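Local coordinates for inner membrane protein (Salmonella typhimurium LT2, PDB 2QJV) that probably isomerises a sugar acid such as glucuronate, as a nickel-binding cupin of the KduI/IolB family, at residues A[46-51]-A[89-94]. The protein carries 2 engineered substitutions. Residues are numbered along the deposited sequence; the frame is centred on the assembly and turned at random.
Sequences SDERER and LPHHTE. With NI (nickel (II) ion), chain C.
H91 points its CB at the backbone of 46-51, where it packs against two carbonyl oxygens, 3.4 Å from D47 O and equally near R49 O. The first torsion (chi1 79°) sets CG between its own backbone N and carbonyl carbon, 4.0 Å from D47 O, which sits at the edge of the ring. Farther out, CD2 lies over the middle of the H92 ring and 3.7 Å from E48 OE1. At the tip, NE2 binds nickel at 2.4 Å. H92 supplies the second protein ligand, NE2 at 2.0 Å, and two waters add to the coordination. Histidine suits both places because its imidazole nitrogen is a good nickel donor, while the acidic E48 beside the rings would favour a cation electrostatically.

The backbone positions this pair. H92 N donates to D47 O at 2.7 Å, and a water accepts from both D47 N and T93 N. D47 suits its turn because OD1 takes R49 N in an Asx turn, while R51 grips both carboxylate oxygens end-on, NH1 to OD1 at 2.9 Å.

R51 and L89 form an antiparallel hydrogen-bonded pair, joining strand 49-55 to the end of strand 86-89. The buried carboxylate of E50 is satisfied by hydrogen bonds with Y88 OH and the amides of D151, S152 and L153. Strand 104-111 flanks 49-55 across from 86-89, and the nickel-binding loop follows strand 86-89, apart from the H171, H173, E186 and H229 site.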
loop_
_atom_site.group_PDB
_atom_site.type_symbol
_atom_site.label_atom_id
_atom_site.label_comp_id
_atom_site.label_asym_id
_atom_site.label_seq_id
_atom_site.Cartn_x
_atom_site.Cartn_y
_atom_site.Cartn_z
ATOM N N SER A 46 -37.048 14.129 -7.168
ATOM C CA SER A 46 -37.940 13.731 -6.094
ATOM C C SER A 46 -37.553 12.288 -5.666
ATOM O O SER A 46 -37.742 11.345 -6.412
ATOM C CB SER A 46 -39.377 13.810 -6.533
ATOM O OG SER A 46 -40.223 13.232 -5.567
ATOM N N ASP A 47 -36.966 12.133 -4.477
ATOM C CA ASP A 47 -36.513 10.832 -4.003
ATOM C C ASP A 47 -36.603 10.744 -2.460
ATOM O O ASP A 47 -37.272 11.569 -1.832
ATOM C CB ASP A 47 -35.111 10.527 -4.578
ATOM C CG ASP A 47 -34.012 11.440 -4.067
ATOM O OD1 ASP A 47 -34.166 12.157 -3.046
ATOM O OD2 ASP A 47 -32.926 11.403 -4.687
ATOM N N GLU A 48 -35.973 9.727 -1.879
ATOM C CA GLU A 48 -36.040 9.468 -0.445
ATOM C C GLU A 48 -34.983 10.218 0.364
ATOM O O GLU A 48 -34.696 9.852 1.489
ATOM C CB GLU A 48 -35.901 7.949 -0.210
ATOM C CG GLU A 48 -36.962 7.077 -0.950
ATOM C CD GLU A 48 -38.395 7.295 -0.482
ATOM O OE1 GLU A 48 -38.637 8.030 0.501
ATOM O OE2 GLU A 48 -39.305 6.703 -1.110
ATOM N N ARG A 49 -34.356 11.227 -0.230
ATOM C CA ARG A 49 -33.344 12.015 0.448
ATOM C C ARG A 49 -33.795 13.472 0.664
ATOM O O ARG A 49 -34.469 14.064 -0.196
ATOM C CB ARG A 49 -32.050 11.912 -0.370
ATOM C CG ARG A 49 -31.574 10.456 -0.347
ATOM C CD ARG A 49 -30.323 10.166 -1.040
ATOM N NE ARG A 49 -29.117 10.764 -0.487
ATOM C CZ ARG A 49 -28.421 10.317 0.557
ATOM N NH1 ARG A 49 -28.854 9.319 1.341
ATOM N NH2 ARG A 49 -27.297 10.917 0.848
ATOM N N GLU A 50 -33.508 14.000 1.857
ATOM C CA GLU A 50 -33.652 15.429 2.123
ATOM C C GLU A 50 -32.314 16.066 1.705
ATOM O O GLU A 50 -31.271 15.404 1.620
ATOM C CB GLU A 50 -33.995 15.783 3.576
ATOM C CG GLU A 50 -32.973 15.353 4.573
ATOM C CD GLU A 50 -33.214 15.858 5.976
ATOM O OE1 GLU A 50 -34.338 16.342 6.297
ATOM O OE2 GLU A 50 -32.234 15.741 6.757
ATOM N N ARG A 51 -32.387 17.347 1.390
ATOM C CA ARG A 51 -31.271 18.127 0.917
ATOM C C ARG A 51 -31.180 19.539 1.531
ATOM O O ARG A 51 -32.177 20.149 1.951
ATOM C CB ARG A 51 -31.323 18.275 -0.614
ATOM C CG ARG A 51 -31.057 17.016 -1.428
ATOM C CD ARG A 51 -31.407 17.149 -2.916
ATOM N NE ARG A 51 -31.032 15.922 -3.647
ATOM C CZ ARG A 51 -31.791 14.829 -3.765
ATOM N NH1 ARG A 51 -32.972 14.754 -3.190
ATOM N NH2 ARG A 51 -31.334 13.766 -4.426
ATOM N N LEU A 89 -34.617 21.329 1.527
ATOM C CA LEU A 89 -35.598 20.595 0.749
ATOM C C LEU A 89 -35.909 19.275 1.442
ATOM O O LEU A 89 -35.004 18.490 1.665
ATOM C CB LEU A 89 -35.110 20.279 -0.679
ATOM C CG LEU A 89 -34.639 21.365 -1.611
ATOM C CD1 LEU A 89 -34.123 20.729 -2.924
ATOM C CD2 LEU A 89 -35.795 22.383 -1.814
ATOM N N PRO A 90 -37.189 19.032 1.767
ATOM C CA PRO A 90 -37.557 17.728 2.333
ATOM C C PRO A 90 -37.488 16.688 1.224
ATOM O O PRO A 90 -37.253 17.023 0.042
ATOM C CB PRO A 90 -38.989 17.940 2.803
ATOM C CG PRO A 90 -39.521 18.970 1.869
ATOM C CD PRO A 90 -38.366 19.890 1.587
ATOM N N HIS A 91 -37.633 15.427 1.584
ATOM C CA HIS A 91 -37.619 14.376 0.570
ATOM C C HIS A 91 -38.912 14.438 -0.273
ATOM O O HIS A 91 -39.847 15.167 0.057
ATOM C CB HIS A 91 -37.377 13.031 1.222
ATOM C CG HIS A 91 -38.583 12.478 1.861
ATOM N ND1 HIS A 91 -39.137 13.017 3.003
ATOM C CD2 HIS A 91 -39.409 11.496 1.461
ATOM C CE1 HIS A 91 -40.232 12.351 3.300
ATOM N NE2 HIS A 91 -40.414 11.428 2.383
ATOM N N HIS A 92 -38.924 13.718 -1.392
ATOM C CA HIS A 92 -40.025 13.726 -2.375
ATOM C C HIS A 92 -40.232 15.149 -2.930
ATOM O O HIS A 92 -41.359 15.542 -3.182
ATOM C CB HIS A 92 -41.434 13.313 -1.870
ATOM C CG HIS A 92 -41.539 12.012 -1.145
ATOM N ND1 HIS A 92 -41.033 10.817 -1.622
ATOM C CD2 HIS A 92 -42.268 11.708 -0.034
ATOM C CE1 HIS A 92 -41.366 9.856 -0.773
ATOM N NE2 HIS A 92 -42.104 10.373 0.211
ATOM N N THR A 93 -39.166 15.915 -3.092
ATOM C CA THR A 93 -39.270 17.312 -3.547
ATOM C C THR A 93 -38.320 17.590 -4.712
ATOM O O THR A 93 -37.135 17.845 -4.509
ATOM C CB THR A 93 -39.010 18.327 -2.395
ATOM O OG1 THR A 93 -39.831 17.993 -1.269
ATOM C CG2 THR A 93 -39.317 19.801 -2.867
ATOM N N GLU A 94 -38.860 17.538 -5.934
ATOM C CA GLU A 94 -38.098 17.910 -7.121
ATOM C C GLU A 94 -37.762 19.415 -7.025
ATOM O O GLU A 94 -38.594 20.224 -6.525
ATOM C CB GLU A 94 -38.899 17.607 -8.394
ATOM C CG GLU A 94 -38.114 17.797 -9.709
ATOM C CD GLU A 94 -38.955 17.476 -10.947
ATOM O OE1 GLU A 94 -40.019 18.096 -11.124
ATOM O OE2 GLU A 94 -38.529 16.621 -11.748
HETATM NI NI NI C . -42.102 9.810 2.126
HETATM O O HOH W 1 -36.459 14.704 -3.107
HETATM O O HOH W 2 -34.819 16.632 -1.421
HETATM O O HOH W 3 -43.803 11.171 3.241
HETATM O O HOH W 4 -41.000 8.134 1.655
#